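Local atomic coordinates of uncharacterized protein (Danio rerio, PDB entry 5HBA), a protein that probably serves, as the A chain of complement C1q, in target recognition by the complement pathway of innate immunity through its globular C1q domain. Residues C63-T69 and K103-F109; T13-Y18 and Q117-L122. All blocks are in the same frame, centred on the assembly; numbering follows the deposited sequence.

Contact 1. Residues C63-T69 and K103-F109; sequences CLRLKST and KVWIEPF
Strands 63-68 and 103-109 run antiparallel, their axes 4.5 Å apart at 150°, and R65 with E107 and K67 with W105 form hydrogen-bonded pairs, the bond from K67 N to W105 O being 2.9 Å long. Beyond the last pair T69 OG1 accepts a hydrogen bond from K103 N at 2.8 Å. On the face bearing C63, R65, K67, W105 and F109, the F109 ring is sandwiched: C63 CB sits over the centre of one side, 3.5 Å from the ring centroid, while the R65 guanidinium lies flat on the opposite side as a cation-pi stack, CZ 3.7 Å from the centroid and planes 16° apart. The W105 indole carries K67 CB over its six-membered ring and T69 CG2 at its edge; CG placed between backbone N and carbonyl carbon (chi1 71°) turns it across the neighbouring strand. Cutting W105 back to an alanine would probably open a gap under K67 CB and beside T69 CG2, both losing their partner. On the other face L66 CD1 meets V104 CG1 at 3.9 Å. That face packs on strands 48-59 and 87-98 of the second sheet of the sandwich, whereas strand 75-80 flanks 63-68, joined by the C63-C79 disulfide, and strand 41-43 flanks 103-109.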
ATOM      1  N   CYS A  63       7.430  12.300   7.686  1.00 25.07           N
ATOM      2  CA  CYS A  63       7.334  12.641   6.276  1.00 26.19           C
ATOM      3  C   CYS A  63       8.379  11.838   5.495  1.00 26.73           C
ATOM      4  O   CYS A  63       9.558  11.806   5.869  1.00 23.99           O
ATOM      5  CB  CYS A  63       7.579  14.132   6.080  1.00 28.20           C
ATOM      6  SG  CYS A  63       6.130  15.171   6.379  1.00 32.86           S
ATOM      7  N   LEU A  64       7.936  11.184   4.424  1.00 23.58           N
ATOM      8  CA  LEU A  64       8.832  10.442   3.551  1.00 20.53           C
ATOM      9  C   LEU A  64       8.575  10.783   2.094  1.00 25.29           C
ATOM     10  O   LEU A  64       7.423  11.005   1.675  1.00 22.41           O
ATOM     11  CB  LEU A  64       8.682   8.935   3.779  1.00 25.11           C
ATOM     12  CG  LEU A  64       9.310   8.378   5.060  1.00 25.73           C
ATOM     13  CD1 LEU A  64       8.588   7.134   5.479  1.00 26.32           C
ATOM     14  CD2 LEU A  64      10.794   8.039   4.844  1.00 23.82           C
ATOM     15  N   ARG A  65       9.652  10.850   1.318  1.00 22.15           N
ATOM     16  CA  ARG A  65       9.525  11.036  -0.117  1.00 21.86           C
ATOM     17  C   ARG A  65       9.902   9.748  -0.816  1.00 24.40           C
ATOM     18  O   ARG A  65      10.857   9.078  -0.417  1.00 23.67           O
ATOM     19  CB  ARG A  65      10.453  12.154  -0.605  1.00 25.10           C
ATOM     20  CG  ARG A  65       9.996  13.539  -0.255  1.00 26.89           C
ATOM     21  CD  ARG A  65      10.757  14.604  -1.064  1.00 31.46           C
ATOM     22  NE  ARG A  65      10.290  15.941  -0.700  1.00 30.95           N
ATOM     23  CZ  ARG A  65      10.898  16.724   0.187  1.00 30.26           C
ATOM     24  NH1 ARG A  65      12.012  16.317   0.778  1.00 27.25           N
ATOM     25  NH2 ARG A  65      10.399  17.919   0.473  1.00 31.50           N
ATOM     26  N   LEU A  66       9.151   9.388  -1.851  1.00 20.38           N
ATOM     27  CA  LEU A  66       9.621   8.354  -2.772  1.00 21.66           C
ATOM     28  C   LEU A  66      10.313   9.078  -3.919  1.00 24.92           C
ATOM     29  O   LEU A  66       9.717   9.962  -4.548  1.00 24.22           O
ATOM     30  CB  LEU A  66       8.452   7.517  -3.302  1.00 19.22           C
ATOM     31  CG  LEU A  66       8.775   6.466  -4.365  1.00 23.57           C
ATOM     32  CD1 LEU A  66       9.537   5.262  -3.741  1.00 23.91           C
ATOM     33  CD2 LEU A  66       7.482   6.013  -5.021  1.00 24.93           C
ATOM     34  N   LYS A  67      11.565   8.722  -4.189  1.00 23.78           N
ATOM     35  CA  LYS A  67      12.365   9.456  -5.170  1.00 25.61           C
ATOM     36  C   LYS A  67      12.985   8.530  -6.218  1.00 28.81           C
ATOM     37  O   LYS A  67      13.147   7.334  -5.975  1.00 24.70           O
ATOM     38  CB  LYS A  67      13.475  10.262  -4.467  1.00 27.07           C
ATOM     39  CG  LYS A  67      12.979  11.453  -3.625  1.00 29.78           C
ATOM     40  CD  LYS A  67      14.139  12.318  -3.109  1.00 34.37           C
ATOM     41  CE  LYS A  67      14.570  13.399  -4.116  1.00 35.64           C
ATOM     42  NZ  LYS A  67      13.538  14.486  -4.246  1.00 45.50           N
ATOM     43  N   SER A  68      13.327   9.084  -7.386  1.00 25.20           N
ATOM     44  CA  SER A  68      14.058   8.331  -8.417  1.00 25.72           C
ATOM     45  C   SER A  68      15.056   9.221  -9.164  1.00 29.32           C
ATOM     46  O   SER A  68      14.906  10.446  -9.189  1.00 28.25           O
ATOM     47  CB  SER A  68      13.095   7.751  -9.456  1.00 28.97           C
ATOM     48  OG  SER A  68      12.612   8.779 -10.312  1.00 34.43           O
ATOM     49  N   THR A  69      16.061   8.605  -9.790  1.00 30.04           N
ATOM     50  CA  THR A  69      16.943   9.345 -10.693  1.00 34.35           C
ATOM     51  C   THR A  69      16.526   9.150 -12.143  1.00 33.89           C
ATOM     52  O   THR A  69      17.305   9.428 -13.053  1.00 32.25           O
ATOM     53  CB  THR A  69      18.420   8.923 -10.569  1.00 31.10           C
ATOM     54  OG1 THR A  69      18.531   7.502 -10.718  1.00 31.63           O
ATOM     55  CG2 THR A  69      18.994   9.346  -9.224  1.00 32.67           C
ATOM     56  N   LYS A 103      17.753   4.812 -10.279  1.00 30.47           N
ATOM     57  CA  LYS A 103      17.709   4.414  -8.875  1.00 29.80           C
ATOM     58  C   LYS A 103      16.388   4.851  -8.249  1.00 27.37           C
ATOM     59  O   LYS A 103      15.818   5.863  -8.660  1.00 26.90           O
ATOM     60  CB  LYS A 103      18.894   5.015  -8.116  1.00 28.58           C
ATOM     61  CG  LYS A 103      20.243   4.460  -8.583  1.00 33.69           C
ATOM     62  CD  LYS A 103      21.417   5.081  -7.840  1.00 34.19           C
ATOM     63  CE  LYS A 103      22.742   4.511  -8.345  1.00 43.22           C
ATOM     64  NZ  LYS A 103      22.946   3.063  -7.981  1.00 45.01           N
ATOM     65  N   VAL A 104      15.888   4.073  -7.286  1.00 26.88           N
ATOM     66  CA  VAL A 104      14.658   4.431  -6.568  1.00 23.42           C
ATOM     67  C   VAL A 104      14.890   4.230  -5.078  1.00 29.36           C
ATOM     68  O   VAL A 104      15.537   3.253  -4.663  1.00 24.38           O
ATOM     69  CB  VAL A 104      13.441   3.606  -7.042  1.00 25.67           C
ATOM     70  CG1 VAL A 104      12.170   4.029  -6.295  1.00 23.33           C
ATOM     71  CG2 VAL A 104      13.232   3.778  -8.550  1.00 25.23           C
ATOM     72  N   TRP A 105      14.392   5.161  -4.269  1.00 25.33           N
ATOM     73  CA  TRP A 105      14.602   5.052  -2.834  1.00 24.29           C
ATOM     74  C   TRP A 105      13.551   5.833  -2.062  1.00 23.99           C
ATOM     75  O   TRP A 105      12.730   6.544  -2.653  1.00 25.94           O
ATOM     76  CB  TRP A 105      16.019   5.516  -2.465  1.00 23.96           C
ATOM     77  CG  TRP A 105      16.279   7.016  -2.590  1.00 24.32           C
ATOM     78  CD1 TRP A 105      16.280   7.921  -1.568  1.00 25.78           C
ATOM     79  CD2 TRP A 105      16.620   7.759  -3.779  1.00 23.11           C
ATOM     80  NE1 TRP A 105      16.580   9.179  -2.043  1.00 27.74           N
ATOM     81  CE2 TRP A 105      16.797   9.108  -3.403  1.00 25.61           C
ATOM     82  CE3 TRP A 105      16.789   7.420  -5.130  1.00 24.76           C
ATOM     83  CZ2 TRP A 105      17.127  10.117  -4.307  1.00 28.19           C
ATOM     84  CZ3 TRP A 105      17.114   8.426  -6.039  1.00 29.04           C
ATOM     85  CH2 TRP A 105      17.286   9.756  -5.620  1.00 29.27           C
ATOM     86  N   ILE A 106      13.634   5.752  -0.757  1.00 21.02           N
ATOM     87  CA  ILE A 106      12.926   6.596   0.146  1.00 23.52           C
ATOM     88  C   ILE A 106      13.861   7.322   1.048  1.00 21.35           C
ATOM     89  O   ILE A 106      14.905   6.904   1.371  1.00 25.34           O
ATOM     90  CB  ILE A 106      11.869   5.851   0.957  1.00 21.87           C
ATOM     91  CG1 ILE A 106      12.493   4.754   1.831  1.00 18.33           C
ATOM     92  CG2 ILE A 106      10.840   5.281   0.027  1.00 20.91           C
ATOM     93  CD1 ILE A 106      11.531   3.964   2.680  1.00 21.26           C
ATOM     94  N   GLU A 107      13.370   8.424   1.489  1.00 20.10           N
ATOM     95  CA  GLU A 107      14.044   9.550   2.114  1.00 24.23           C
ATOM     96  C   GLU A 107      13.098  10.270   3.082  1.00 22.05           C
ATOM     97  O   GLU A 107      11.953  10.606   2.730  1.00 25.35           O
ATOM     98  CB  GLU A 107      14.630  10.468   1.023  1.00 27.21           C
ATOM     99  CG  GLU A 107      15.421  11.647   1.479  1.00 32.40           C
ATOM    100  CD  GLU A 107      15.982  12.439   0.298  1.00 33.75           C
ATOM    101  OE1 GLU A 107      15.704  12.063  -0.868  1.00 35.68           O
ATOM    102  OE2 GLU A 107      16.688  13.438   0.533  1.00 40.50           O
ATOM    103  N   PRO A 108      13.502  10.347   4.329  1.00 22.77           N
ATOM    104  CA  PRO A 108      12.727  11.138   5.285  1.00 22.11           C
ATOM    105  C   PRO A 108      13.053  12.619   5.150  1.00 22.73           C
ATOM    106  O   PRO A 108      14.156  12.970   4.705  1.00 22.88           O
ATOM    107  CB  PRO A 108      13.211  10.629   6.653  1.00 23.04           C
ATOM    108  CG  PRO A 108      14.137   9.457   6.364  1.00 22.88           C
ATOM    109  CD  PRO A 108      14.642   9.663   4.970  1.00 23.03           C
ATOM    110  N   PHE A 109      12.098  13.469   5.514  1.00 23.20           N
ATOM    111  CA  PHE A 109      12.336  14.906   5.647  1.00 28.70           C
ATOM    112  C   PHE A 109      11.517  15.479   6.809  1.00 27.14           C
ATOM    113  O   PHE A 109      10.613  14.817   7.322  1.00 26.41           O
ATOM    114  CB  PHE A 109      12.078  15.654   4.332  1.00 26.75           C
ATOM    115  CG  PHE A 109      10.638  15.653   3.870  1.00 27.52           C
ATOM    116  CD1 PHE A 109      10.093  14.543   3.233  1.00 25.87           C
ATOM    117  CD2 PHE A 109       9.849  16.799   4.005  1.00 29.32           C
ATOM    118  CE1 PHE A 109       8.771  14.558   2.783  1.00 26.28           C
ATOM    119  CE2 PHE A 109       8.527  16.829   3.543  1.00 26.34           C
ATOM    120  CZ  PHE A 109       7.986  15.708   2.937  1.00 27.50           C
TER
HETATM  121  O   HOH W   1       9.838  13.106   9.099  1.00 36.14           O

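Contact 2. Residues T13-Y18 and Q117-L122; sequences TSQAQY and QMPKRL. With SO4 (sulfate ion), chain D.
The Y18 ring meets Q117-L122 chiefly through CE2, with water 3 over one face, offset toward the rim, and water 4 in the ring plane at the edge. Q117 O also lies near that plane, while P119 CA approaches CE2 obliquely at 3.8 Å. Water 4 is hydrogen-bonded to Y18 OH and donates to M118 O, both at 2.6 Å, tying the phenol to the opposing backbone. At the other end, the R121 guanidinium has T13 CA over one face, 3.7 Å above its plane; a bend at chi3 (53°) turns the group over T13, while R121 CG lies 3.3 Å from T13 O.

Between these flat groups a single direct hydrogen bond links the backbones, from A16 N to K120 O at 2.9 Å. Waters extend the join on both sides: water 3 donates to A16 O and accepts from K120 N, and water 2 spans S14 O and L122 N. The pyrrolidine of P119 packs with CB against A16 O and with CG against Q15 OE1 and Q17 NE2, and A16 CB rests on L122 CB at 3.9 Å. A sulfate, probably from the crystallisation liquor, accepts hydrogen bonds from the backbone N-H groups of T13 and S14.

This surface join places the short, weakly bonded strand 15-16 antiparallel to the start of strand 120-133. L122 continues inward onto A56 of strand 48-59, R121 O is held by S58 OG, and the amine of K120 reaches E59 O and R61 O.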
ATOM      1  N   THR A  13      18.253   0.653  16.105  1.00 27.39           N
ATOM      2  CA  THR A  13      18.328   1.739  17.078  1.00 29.90           C
ATOM      3  C   THR A  13      18.823   3.025  16.411  1.00 24.53           C
ATOM      4  O   THR A  13      18.491   4.123  16.847  1.00 27.63           O
ATOM      5  CB  THR A  13      19.248   1.355  18.278  1.00 31.06           C
ATOM      6  OG1 THR A  13      18.778   0.134  18.869  1.00 38.38           O
ATOM      7  CG2 THR A  13      19.267   2.451  19.358  1.00 29.29           C
ATOM      8  N   SER A  14      19.601   2.893  15.342  1.00 26.75           N
ATOM      9  CA  SER A  14      20.179   4.068  14.683  1.00 27.19           C
ATOM     10  C   SER A  14      19.110   4.990  14.111  1.00 25.36           C
ATOM     11  O   SER A  14      18.108   4.530  13.554  1.00 23.64           O
ATOM     12  CB  SER A  14      21.115   3.650  13.554  1.00 26.82           C
ATOM     13  OG  SER A  14      22.188   2.867  14.046  1.00 37.00           O
ATOM     14  N   GLN A  15      19.324   6.293  14.243  1.00 26.49           N
ATOM     15  CA  GLN A  15      18.398   7.260  13.683  1.00 28.19           C
ATOM     16  C   GLN A  15      18.581   7.255  12.178  1.00 24.06           C
ATOM     17  O   GLN A  15      19.675   6.977  11.693  1.00 22.92           O
ATOM     18  CB  GLN A  15      18.675   8.654  14.249  1.00 25.98           C
ATOM     19  CG  GLN A  15      18.458   8.755  15.766  1.00 25.29           C
ATOM     20  CD  GLN A  15      19.175   9.945  16.382  1.00 30.42           C
ATOM     21  OE1 GLN A  15      20.132  10.478  15.806  1.00 26.11           O
ATOM     22  NE2 GLN A  15      18.710  10.375  17.550  1.00 31.22           N
ATOM     23  N   ALA A  16      17.502   7.525  11.447  1.00 21.97           N
ATOM     24  CA  ALA A  16      17.558   7.627   9.992  1.00 22.94           C
ATOM     25  C   ALA A  16      17.690   9.098   9.603  1.00 25.33           C
ATOM     26  O   ALA A  16      16.775   9.887   9.830  1.00 25.32           O
ATOM     27  CB  ALA A  16      16.299   7.014   9.363  1.00 24.45           C
ATOM     28  N   GLN A  17      18.827   9.449   9.012  1.00 23.63           N
ATOM     29  CA  GLN A  17      19.147  10.820   8.625  1.00 26.06           C
ATOM     30  C   GLN A  17      18.096  11.436   7.712  1.00 26.39           C
ATOM     31  O   GLN A  17      17.557  10.753   6.836  1.00 20.16           O
ATOM     32  CB  GLN A  17      20.479  10.833   7.889  1.00 23.28           C
ATOM     33  CG  GLN A  17      21.676  10.498   8.756  1.00 34.47           C
ATOM     34  CD  GLN A  17      22.001  11.614   9.725  1.00 39.32           C
ATOM     35  OE1 GLN A  17      22.094  12.786   9.339  1.00 41.53           O
ATOM     36  NE2 GLN A  17      22.166  11.262  10.993  1.00 44.17           N
ATOM     37  N   TYR A  18      17.815  12.721   7.909  1.00 25.21           N
ATOM     38  CA  TYR A  18      16.950  13.455   6.995  1.00 26.28           C
ATOM     39  C   TYR A  18      17.655  13.677   5.656  1.00 26.76           C
ATOM     40  O   TYR A  18      18.883  13.868   5.602  1.00 24.83           O
ATOM     41  CB  TYR A  18      16.550  14.805   7.586  1.00 23.82           C
ATOM     42  CG  TYR A  18      15.556  14.721   8.731  1.00 29.31           C
ATOM     43  CD1 TYR A  18      14.315  14.105   8.559  1.00 28.88           C
ATOM     44  CD2 TYR A  18      15.840  15.288   9.970  1.00 26.53           C
ATOM     45  CE1 TYR A  18      13.385  14.044   9.603  1.00 27.93           C
ATOM     46  CE2 TYR A  18      14.914  15.233  11.020  1.00 29.10           C
ATOM     47  CZ  TYR A  18      13.696  14.607  10.823  1.00 29.11           C
ATOM     48  OH  TYR A  18      12.791  14.543  11.851  1.00 38.27           O
ATOM     49  N   GLN A 117      16.593  20.210  13.945  1.00 25.97           N
ATOM     50  CA  GLN A 117      15.869  19.008  14.352  1.00 27.80           C
ATOM     51  C   GLN A 117      16.764  17.764  14.243  1.00 28.98           C
ATOM     52  O   GLN A 117      17.458  17.569  13.241  1.00 30.09           O
ATOM     53  CB  GLN A 117      14.601  18.829  13.517  1.00 28.66           C
ATOM     54  CG  GLN A 117      13.726  20.080  13.458  1.00 31.98           C
ATOM     55  CD  GLN A 117      12.431  19.848  12.709  1.00 37.08           C
ATOM     56  OE1 GLN A 117      11.705  18.896  12.994  1.00 35.15           O
ATOM     57  NE2 GLN A 117      12.138  20.711  11.738  1.00 34.43           N
ATOM     58  N   MET A 118      16.751  16.934  15.276  1.00 27.33           N
ATOM     59  CA  MET A 118      17.535  15.702  15.272  1.00 29.69           C
ATOM     60  C   MET A 118      16.795  14.612  14.496  1.00 26.82           C
ATOM     61  O   MET A 118      15.579  14.496  14.604  1.00 26.85           O
ATOM     62  CB  MET A 118      17.791  15.229  16.713  1.00 27.97           C
ATOM     63  CG  MET A 118      18.758  16.116  17.509  1.00 31.06           C
ATOM     64  SD  MET A 118      19.216  15.423  19.123  1.00 35.68           S
ATOM     65  CE  MET A 118      19.734  13.796  18.668  1.00 27.64           C
ATOM     66  N   PRO A 119      17.525  13.797  13.716  1.00 26.32           N
ATOM     67  CA  PRO A 119      16.853  12.686  13.029  1.00 28.59           C
ATOM     68  C   PRO A 119      16.287  11.693  14.053  1.00 30.66           C
ATOM     69  O   PRO A 119      16.704  11.726  15.214  1.00 22.92           O
ATOM     70  CB  PRO A 119      17.981  12.034  12.226  1.00 27.73           C
ATOM     71  CG  PRO A 119      19.252  12.468  12.904  1.00 27.52           C
ATOM     72  CD  PRO A 119      18.972  13.839  13.438  1.00 27.63           C
ATOM     73  N   LYS A 120      15.335  10.850  13.658  1.00 29.35           N
ATOM     74  CA  LYS A 120      14.760   9.899  14.611  1.00 29.49           C
ATOM     75  C   LYS A 120      14.848   8.477  14.105  1.00 27.90           C
ATOM     76  O   LYS A 120      15.072   8.236  12.910  1.00 20.46           O
ATOM     77  CB  LYS A 120      13.279  10.191  14.893  1.00 27.20           C
ATOM     78  CG  LYS A 120      12.865  11.636  14.938  1.00 34.13           C
ATOM     79  CD  LYS A 120      11.334  11.707  15.101  1.00 38.61           C
ATOM     80  CE  LYS A 120      10.715  12.842  14.296  1.00 38.89           C
ATOM     81  NZ  LYS A 120       9.220  12.717  14.186  1.00 38.43           N
ATOM     82  N   ARG A 121      14.639   7.534  15.016  1.00 23.58           N
ATOM     83  CA  ARG A 121      14.529   6.132  14.642  1.00 25.21           C
ATOM     84  C   ARG A 121      13.398   5.973  13.646  1.00 27.04           C
ATOM     85  O   ARG A 121      12.409   6.733  13.671  1.00 26.28           O
ATOM     86  CB  ARG A 121      14.237   5.246  15.857  1.00 28.99           C
ATOM     87  CG  ARG A 121      15.325   5.215  16.907  1.00 35.59           C
ATOM     88  CD  ARG A 121      15.026   4.127  17.955  1.00 34.23           C
ATOM     89  NE  ARG A 121      14.786   2.835  17.306  1.00 40.90           N
ATOM     90  CZ  ARG A 121      14.522   1.695  17.944  1.00 49.43           C
ATOM     91  NH1 ARG A 121      14.462   1.660  19.271  1.00 50.66           N
ATOM     92  NH2 ARG A 121      14.321   0.581  17.249  1.00 49.89           N
ATOM     93  N   LEU A 122      13.529   4.984  12.768  1.00 25.43           N
ATOM     94  CA  LEU A 122      12.509   4.772  11.745  1.00 25.23           C
ATOM     95  C   LEU A 122      12.334   3.295  11.438  1.00 25.30           C
ATOM     96  O   LEU A 122      13.283   2.617  11.043  1.00 25.69           O
ATOM     97  CB  LEU A 122      12.871   5.526  10.465  1.00 25.28           C
ATOM     98  CG  LEU A 122      11.989   5.314   9.226  1.00 26.05           C
ATOM     99  CD1 LEU A 122      10.670   6.080   9.350  1.00 22.21           C
ATOM    100  CD2 LEU A 122      12.752   5.748   7.969  1.00 20.97           C
TER
HETATM  101  S   SO4 D 201      21.481  -1.062  15.945  1.00 31.77           S
HETATM  102  O1  SO4 D 201      22.203  -1.965  15.056  1.00 34.22           O
HETATM  103  O2  SO4 D 201      21.455   0.276  15.360  1.00 34.44           O
HETATM  104  O3  SO4 D 201      20.098  -1.521  16.114  1.00 31.59           O
HETATM  105  O4  SO4 D 201      22.119  -0.997  17.262  1.00 34.66           O
HETATM  106  O   HOH W   2      15.836   3.296  12.917  1.00 26.64           O
HETATM  107  O   HOH W   3      14.459  10.867  10.868  1.00 27.91           O
HETATM  108  O   HOH W   4      13.136  15.266  14.363  1.00 38.17           O

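How the contacts relate
The centres of contacts 1 and 2 lie about 15 Å apart, and the two belong to different sheets of the C1q domain, the beta sandwich shared with the TNF family. Contact 1 joins inner strands of the five-stranded sheet close to the centre of the folded chain, whereas contact 2 lies at the surface and includes the first residues of strand 120-133 in the other sheet. Along the sequence the order is 13-18, 63-69, 103-109, 117-122, so contact 2 brackets contact 1. They meet where P108 and F109 touch Q17 and Y18, F109 C lying 3.6 Å from Y18 CD1. Packing there brings P108 and F109 against the segment following strand 15-16, connecting the two sheets.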